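Local coordinates for protein putative carbohydrate-active enzyme (Uncultured organism, PDB 5WH8) that probably hydrolyses O-glycosidic bonds, as expected of a cellulase, through a glycoside hydrolase family 5 barrel that forms one part of a longer protein, at residues Ile67-Trp72 and Asp113-Pro118; His109-Gly114 and Glu149-Asp154; Val155-Val160 and Cys182-Trp187. All coordinates share one frame; numbering follows the deposited sequence.

Contact 1: residues Ile67-Trp72 and Asp113-Pro118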
# COMPACT_ATOMS: atom_id res chain seq x y z
N ILE A 67 8.46 -1.01 4.09
CA ILE A 67 9.61 -0.74 4.95
C ILE A 67 9.57 -1.71 6.13
O ILE A 67 8.92 -1.45 7.13
CB ILE A 67 9.57 0.73 5.42
CG1 ILE A 67 9.61 1.66 4.21
CG2 ILE A 67 10.73 1.05 6.35
CD1 ILE A 67 8.81 2.90 4.40
N TYR A 68 10.21 -2.87 5.97
CA TYR A 68 10.19 -3.87 7.03
C TYR A 68 10.78 -3.27 8.29
O TYR A 68 11.78 -2.56 8.20
CB TYR A 68 11.00 -5.10 6.65
CG TYR A 68 10.24 -6.15 5.89
CD1 TYR A 68 9.89 -5.95 4.56
CD2 TYR A 68 9.91 -7.37 6.48
CE1 TYR A 68 9.22 -6.93 3.85
CE2 TYR A 68 9.24 -8.34 5.78
CZ TYR A 68 8.91 -8.12 4.46
OH TYR A 68 8.25 -9.12 3.75
N THR A 69 10.18 -3.55 9.44
CA THR A 69 10.71 -3.04 10.69
C THR A 69 11.74 -4.01 11.24
O THR A 69 12.75 -3.61 11.83
CB THR A 69 9.59 -2.78 11.72
OG1 THR A 69 8.97 -4.02 12.09
CG2 THR A 69 8.55 -1.83 11.18
N HIS A 70 11.50 -5.30 10.99
CA HIS A 70 12.32 -6.40 11.50
C HIS A 70 12.76 -7.37 10.41
O HIS A 70 12.53 -7.12 9.22
CB HIS A 70 11.54 -7.13 12.59
CG HIS A 70 11.37 -6.31 13.84
ND1 HIS A 70 10.56 -5.20 13.90
CD2 HIS A 70 11.95 -6.42 15.06
CE1 HIS A 70 10.63 -4.67 15.11
NE2 HIS A 70 11.46 -5.40 15.83
N GLU A 71 13.38 -8.48 10.82
CA GLU A 71 14.13 -9.39 9.95
C GLU A 71 15.37 -8.69 9.41
O GLU A 71 15.57 -7.47 9.64
CB GLU A 71 13.27 -9.93 8.80
CG GLU A 71 11.99 -10.58 9.34
CD GLU A 71 11.12 -11.24 8.27
OE1 GLU A 71 11.63 -12.09 7.51
OE2 GLU A 71 9.92 -10.90 8.21
N TRP A 72 16.23 -9.44 8.72
CA TRP A 72 17.53 -8.90 8.37
C TRP A 72 17.37 -7.58 7.62
O TRP A 72 16.63 -7.49 6.65
CB TRP A 72 18.36 -9.87 7.50
CG TRP A 72 19.71 -9.24 7.27
CD1 TRP A 72 20.81 -9.31 8.08
CD2 TRP A 72 20.07 -8.37 6.18
NE1 TRP A 72 21.83 -8.55 7.56
CE2 TRP A 72 21.41 -7.96 6.40
CE3 TRP A 72 19.39 -7.89 5.05
CZ2 TRP A 72 22.08 -7.11 5.52
CZ3 TRP A 72 20.05 -7.04 4.18
CH2 TRP A 72 21.38 -6.65 4.42
N ASP A 113 8.88 -11.37 14.26
CA ASP A 113 9.86 -11.08 15.32
C ASP A 113 9.32 -10.16 16.43
O ASP A 113 10.08 -9.41 17.03
CB ASP A 113 11.14 -10.47 14.71
CG ASP A 113 11.87 -11.43 13.77
OD1 ASP A 113 11.45 -12.61 13.67
OD2 ASP A 113 12.88 -11.03 13.16
N GLY A 114 8.02 -10.26 16.72
CA GLY A 114 7.40 -9.48 17.77
C GLY A 114 6.72 -8.21 17.28
O GLY A 114 5.88 -7.63 17.98
N SER A 115 7.05 -7.78 16.06
CA SER A 115 6.45 -6.55 15.54
C SER A 115 4.97 -6.74 15.20
O SER A 115 4.28 -5.76 14.91
CB SER A 115 7.23 -6.03 14.31
OG SER A 115 7.09 -6.85 13.16
N GLY A 116 4.48 -7.97 15.27
CA GLY A 116 3.07 -8.30 15.04
C GLY A 116 2.15 -7.49 15.95
O GLY A 116 1.01 -7.19 15.60
N ASP A 117 2.63 -7.15 17.14
CA ASP A 117 1.96 -6.12 17.93
C ASP A 117 2.64 -4.80 17.61
O ASP A 117 3.76 -4.58 18.02
CB ASP A 117 2.04 -6.41 19.43
CG ASP A 117 1.19 -5.45 20.26
OD1 ASP A 117 0.98 -4.28 19.85
OD2 ASP A 117 0.71 -5.90 21.33
N PRO A 118 1.97 -3.93 16.84
CA PRO A 118 2.71 -2.74 16.38
C PRO A 118 3.15 -1.83 17.54
O PRO A 118 4.08 -1.04 17.38
CB PRO A 118 1.70 -2.03 15.45
CG PRO A 118 0.35 -2.51 15.93
CD PRO A 118 0.58 -3.95 16.35
O HOH W 1 14.67 -8.58 13.43

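Contact 2: residues His109-Gly114 and Glu149-Asp154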
# COMPACT_ATOMS: atom_id res chain seq x y z
N HIS A 109 6.14 -1.53 7.87
CA HIS A 109 5.75 -2.91 7.52
C HIS A 109 6.01 -3.87 8.67
O HIS A 109 6.96 -4.65 8.61
CB HIS A 109 6.49 -3.34 6.24
CG HIS A 109 5.92 -4.56 5.54
ND1 HIS A 109 4.88 -4.48 4.64
CD2 HIS A 109 6.31 -5.86 5.54
CE1 HIS A 109 4.64 -5.67 4.13
NE2 HIS A 109 5.49 -6.53 4.66
N VAL A 110 5.17 -3.77 9.71
CA VAL A 110 5.21 -4.70 10.85
C VAL A 110 4.73 -6.09 10.39
O VAL A 110 3.83 -6.19 9.55
CB VAL A 110 4.34 -4.22 12.03
CG1 VAL A 110 4.74 -2.83 12.46
CG2 VAL A 110 2.87 -4.26 11.73
N LEU A 111 5.36 -7.13 10.92
CA LEU A 111 4.98 -8.49 10.59
C LEU A 111 5.48 -9.51 11.63
O LEU A 111 4.69 -10.01 12.43
CB LEU A 111 5.50 -8.84 9.19
CG LEU A 111 5.11 -10.20 8.60
CD1 LEU A 111 3.58 -10.38 8.51
CD2 LEU A 111 5.76 -10.31 7.24
N ASN A 112 6.79 -9.79 11.63
CA ASN A 112 7.35 -10.89 12.42
C ASN A 112 8.30 -10.41 13.53
O ASN A 112 8.49 -9.21 13.73
CB ASN A 112 8.13 -11.87 11.52
CG ASN A 112 7.23 -12.63 10.54
OD1 ASN A 112 6.12 -13.05 10.87
ND2 ASN A 112 7.72 -12.80 9.31
N ASP A 113 8.88 -11.37 14.26
CA ASP A 113 9.86 -11.08 15.32
C ASP A 113 9.32 -10.16 16.43
O ASP A 113 10.08 -9.41 17.03
CB ASP A 113 11.14 -10.47 14.71
CG ASP A 113 11.87 -11.43 13.77
OD1 ASP A 113 11.45 -12.61 13.67
OD2 ASP A 113 12.88 -11.03 13.16
N GLY A 114 8.02 -10.26 16.72
CA GLY A 114 7.40 -9.48 17.77
C GLY A 114 6.72 -8.21 17.28
O GLY A 114 5.88 -7.63 17.98
N GLU A 149 0.58 -5.44 8.94
CA GLU A 149 -0.20 -6.63 9.36
C GLU A 149 -0.04 -6.93 10.85
O GLU A 149 0.80 -7.75 11.24
CB GLU A 149 0.20 -7.88 8.56
CG GLU A 149 -0.37 -7.85 7.14
CD GLU A 149 0.01 -9.07 6.33
OE1 GLU A 149 0.71 -9.98 6.84
OE2 GLU A 149 -0.41 -9.16 5.15
N PRO A 150 -0.85 -6.27 11.71
CA PRO A 150 -0.94 -6.71 13.10
C PRO A 150 -1.31 -8.19 13.13
O PRO A 150 -2.12 -8.62 12.32
CB PRO A 150 -2.06 -5.83 13.68
CG PRO A 150 -2.06 -4.62 12.80
CD PRO A 150 -1.78 -5.17 11.42
N ASN A 151 -0.68 -8.96 14.00
CA ASN A 151 -0.97 -10.39 14.08
C ASN A 151 -0.51 -10.98 15.40
O ASN A 151 0.37 -10.44 16.08
CB ASN A 151 -0.35 -11.15 12.90
CG ASN A 151 1.18 -11.20 12.94
OD1 ASN A 151 1.77 -12.15 13.49
ND2 ASN A 151 1.82 -10.19 12.35
N GLY A 152 -1.14 -12.11 15.72
CA GLY A 152 -0.95 -12.82 16.97
C GLY A 152 -2.30 -12.94 17.67
O GLY A 152 -3.15 -12.07 17.51
N PHE A 153 -2.51 -14.01 18.43
CA PHE A 153 -3.77 -14.13 19.16
C PHE A 153 -3.88 -13.04 20.25
O PHE A 153 -4.97 -12.64 20.63
CB PHE A 153 -3.91 -15.52 19.80
CG PHE A 153 -5.16 -15.69 20.63
CD1 PHE A 153 -6.40 -15.81 20.02
CD2 PHE A 153 -5.09 -15.70 22.02
CE1 PHE A 153 -7.55 -15.96 20.78
CE2 PHE A 153 -6.24 -15.84 22.79
CZ PHE A 153 -7.47 -15.97 22.17
N ASP A 154 -2.73 -12.57 20.71
CA ASP A 154 -2.67 -11.53 21.74
C ASP A 154 -2.98 -10.13 21.21
O ASP A 154 -3.10 -9.18 21.99
CB ASP A 154 -1.28 -11.51 22.38
CG ASP A 154 -0.16 -11.35 21.36
OD1 ASP A 154 -0.21 -12.02 20.30
OD2 ASP A 154 0.77 -10.54 21.61
O HOH W 2 3.48 -13.33 11.04

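Contact 3: residues Val155-Val160 and Cys182-Trp187. With EDO (1,2-ethanediol), chain H.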
# COMPACT_ATOMS: atom_id res chain seq x y z
N VAL A 155 -3.10 -10.00 19.90
CA VAL A 155 -3.21 -8.68 19.28
C VAL A 155 -4.63 -8.44 18.78
O VAL A 155 -4.99 -8.91 17.70
CB VAL A 155 -2.19 -8.52 18.14
CG1 VAL A 155 -2.29 -7.14 17.51
CG2 VAL A 155 -0.78 -8.73 18.70
N LYS A 156 -5.42 -7.74 19.59
CA LYS A 156 -6.82 -7.46 19.29
C LYS A 156 -6.98 -6.07 18.71
O LYS A 156 -6.05 -5.25 18.73
CB LYS A 156 -7.69 -7.59 20.55
CG LYS A 156 -7.53 -8.89 21.32
CD LYS A 156 -7.95 -10.07 20.47
CE LYS A 156 -8.04 -11.35 21.28
NZ LYS A 156 -8.09 -12.55 20.39
N TRP A 157 -8.17 -5.77 18.20
CA TRP A 157 -8.43 -4.43 17.68
C TRP A 157 -8.15 -3.36 18.76
O TRP A 157 -7.56 -2.32 18.46
CB TRP A 157 -9.86 -4.30 17.11
CG TRP A 157 -10.18 -2.90 16.77
CD1 TRP A 157 -11.17 -2.14 17.31
CD2 TRP A 157 -9.48 -2.04 15.84
NE1 TRP A 157 -11.13 -0.87 16.78
CE2 TRP A 157 -10.10 -0.79 15.88
CE3 TRP A 157 -8.38 -2.22 14.99
CZ2 TRP A 157 -9.66 0.30 15.10
CZ3 TRP A 157 -7.95 -1.15 14.21
CH2 TRP A 157 -8.58 0.10 14.29
N ALA A 158 -8.52 -3.60 20.02
CA ALA A 158 -8.20 -2.66 21.09
C ALA A 158 -6.72 -2.27 21.12
O ALA A 158 -6.39 -1.11 21.32
CB ALA A 158 -8.62 -3.23 22.45
N ASP A 159 -5.84 -3.24 20.91
CA ASP A 159 -4.40 -2.99 20.92
C ASP A 159 -3.95 -2.21 19.68
O ASP A 159 -3.12 -1.29 19.77
CB ASP A 159 -3.65 -4.31 21.01
CG ASP A 159 -4.09 -5.12 22.21
OD1 ASP A 159 -3.85 -4.65 23.34
OD2 ASP A 159 -4.71 -6.18 22.01
N VAL A 160 -4.49 -2.56 18.51
CA VAL A 160 -4.16 -1.79 17.32
C VAL A 160 -4.69 -0.35 17.41
O VAL A 160 -4.04 0.60 16.98
CB VAL A 160 -4.72 -2.48 16.03
CG1 VAL A 160 -4.38 -1.69 14.77
CG2 VAL A 160 -4.18 -3.90 15.92
N CYS A 182 -4.95 2.26 8.25
CA CYS A 182 -4.71 1.56 9.51
C CYS A 182 -4.92 0.07 9.40
O CYS A 182 -6.02 -0.37 9.04
CB CYS A 182 -5.64 2.11 10.60
SG CYS A 182 -5.31 1.41 12.27
N GLY A 183 -3.89 -0.72 9.73
CA GLY A 183 -3.96 -2.17 9.71
C GLY A 183 -4.97 -2.71 10.71
O GLY A 183 -5.40 -1.99 11.62
N THR A 184 -5.36 -3.97 10.51
CA THR A 184 -6.36 -4.60 11.36
C THR A 184 -5.86 -5.97 11.82
O THR A 184 -4.86 -6.48 11.29
CB THR A 184 -7.72 -4.70 10.62
OG1 THR A 184 -7.57 -5.36 9.36
CG2 THR A 184 -8.31 -3.28 10.40
N PRO A 185 -6.48 -6.54 12.87
CA PRO A 185 -5.96 -7.81 13.41
C PRO A 185 -6.04 -9.00 12.44
O PRO A 185 -6.71 -8.97 11.40
CB PRO A 185 -6.86 -8.06 14.63
CG PRO A 185 -7.36 -6.71 15.03
CD PRO A 185 -7.54 -5.96 13.72
N THR A 186 -5.31 -10.05 12.82
CA THR A 186 -5.20 -11.30 12.06
C THR A 186 -4.70 -11.02 10.61
O THR A 186 -5.32 -11.38 9.60
CB THR A 186 -6.53 -12.08 12.07
OG1 THR A 186 -7.03 -12.17 13.42
CG2 THR A 186 -6.32 -13.49 11.54
N TRP A 187 -3.55 -10.36 10.55
CA TRP A 187 -2.87 -10.04 9.29
C TRP A 187 -3.77 -9.20 8.39
O TRP A 187 -3.90 -9.45 7.18
CB TRP A 187 -2.40 -11.30 8.55
CG TRP A 187 -1.36 -12.12 9.30
CD1 TRP A 187 -0.00 -11.90 9.34
CD2 TRP A 187 -1.60 -13.25 10.15
NE1 TRP A 187 0.61 -12.84 10.13
CE2 TRP A 187 -0.34 -13.69 10.63
CE3 TRP A 187 -2.75 -13.96 10.51
CZ2 TRP A 187 -0.21 -14.78 11.48
CZ3 TRP A 187 -2.61 -15.05 11.35
CH2 TRP A 187 -1.34 -15.45 11.82
C1 EDO H . -6.72 -6.31 25.36
O1 EDO H . -6.75 -6.53 23.94
C2 EDO H . -5.44 -6.85 25.99
O2 EDO H . -4.27 -6.37 25.32
O HOH W 3 -4.00 -10.16 15.49

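Contact 1: residues Ile67-Trp72 and Asp113-Pro118
His70 lays its imidazole against Ser115, whose CB approaches obliquely to within 3.5 Å of His70 ND1. A bond within the same segment helps to set the ring's rotation: Thr69 OG1 lies in the ring plane, 2.7 Å from His70 ND1, in a hydrogen bond whose donor could be either group. Thr69 reaches that position with OG1 tucked between its backbone N and carbonyl carbon (chi1 65°), which also brings OG1 to 3.5 Å from Ser115 CB. The hydroxyl of Ser115 is engaged within its own loop, bonding to Leu111 N and Asn112 O, while its CB makes the closest approaches to Thr69 and His70. Beside the ring, Asp113 slides past His70 in the reverse direction, CB to CB at 4.0 Å, its carboxylate nearly perpendicular to the imidazole (87°). A water completes the join, accepting from Glu71 N at 2.9 Å and donating to Asp113 OD2 at 3.0 Å. The carboxylate of Glu71 is bound instead by Asn112 ND2. The contact thus unites the loop leaving strand 62-68 with the one between strand 103-109 and helix 122-135; nearby, Thr69 packs on Trp108 of strand 103-109, and Ile67 faces helix 83-100.

Contact 2: residues His109-Gly114 and Glu149-Asp154
Val110 presents its carbonyl O to Glu149 N at 3.4 Å, a weak bond, and the same oxygen also accepts from Asn148 ND2. Val110 CG2 packs beside the peptide, 3.8 Å from Glu149 N. At Leu111 the side chain runs alongside that of Glu149, both pointing the same way. With CG opposite the backbone N (chi1 -175°), Leu111 brings CD1 to 3.3 Å from Glu149 OE1, while OE2 of that glutamate is bonded to His209 ND1. The carbonyl of Leu111 is gripped by Asn151: ND2 of Asn151 donates to Leu111 O at 2.9 Å, almost straight (174°), on a lone pair in the carbonyl plane. The second N-H of Asn151 ND2 goes back to Glu149 O, also at 2.9 Å, and both acceptors lie close to the amide plane. Next along, Asn112 OD1 receives a water at 2.7 Å that donates to Asn151 OD1 as well. Such loops crown the C-terminal ends of the strands in a TIM barrel. The sequence Asn148-Glu149-Pro150 after strand 142-145 matches the Asn-Glu-Pro signature of family 5, whose glutamate is the acid/base in characterised relatives; here Glu149 also touches Glu237 of strand 233-239.

Contact 3: residues Val155-Val160 and Cys182-Trp187
The indole of Trp157 meets the other segment chiefly at the edge of its six-membered ring. Gly183 O lies in the ring plane, 3.7 Å from Trp157 CZ3, and Cys182 SG also comes in at the edge, 5.2 Å from the centroid and 80° off the normal, a sulfur-aromatic contact. Pro185 and Thr184 approach the ring obliquely, with Pro185 CD 4.0 Å from Trp157 CE3. The indole extends this way because its CG stands opposite the backbone N (chi1 171°), and its NE1 is bonded to Asp197 O. Val160 adds a methyl, CG1, at 3.3 Å from Gly183 O, a buried oxygen for which the model offers no hydrogen-bonding partner. Pro185 wedges its ring against the start of the helix, with CG 3.4 Å from Trp157 N. Water supplies the polar bridge, donating to Val155 O at 2.7 Å and accepting from Thr186 N at 3.0 Å. At the helix start, Asp159 OD2 accepts from the N of Lys156, the N-cap residue, at 3.0 Å, while an ethanediol, probably from the crystallisation liquor, donates to both carboxylate oxygens. The N-terminal turn of helix 157-172 is thereby seated against the chain leaving strand 180-182 for helix 185-188, and helix 191-194 packs on both Trp157 and Thr184.

Overall arrangement
Contacts 1 and 2 overlap along the chain and contact 3 follows them, in step with the order of strands around the eight-stranded parallel barrel. Contact 1 joins the loops after the second and third strands, contact 2 those after the third and fourth, and contact 3 the start of the helix after the fourth strand with the chain leaving the fifth. Contacts 1 and 2 share Asp113 and Gly114, their centres about 7 Å apart; the centre of contact 3 lies about 9 Å from that of contact 2 and about 14 Å from that of contact 1. Probable backbone bonds, Gly116 O to Asn151 N and Pro150 O to Trp187 N, carry the linkage from loop to loop, at the barrel end that carries the active site in family 5 enzymes.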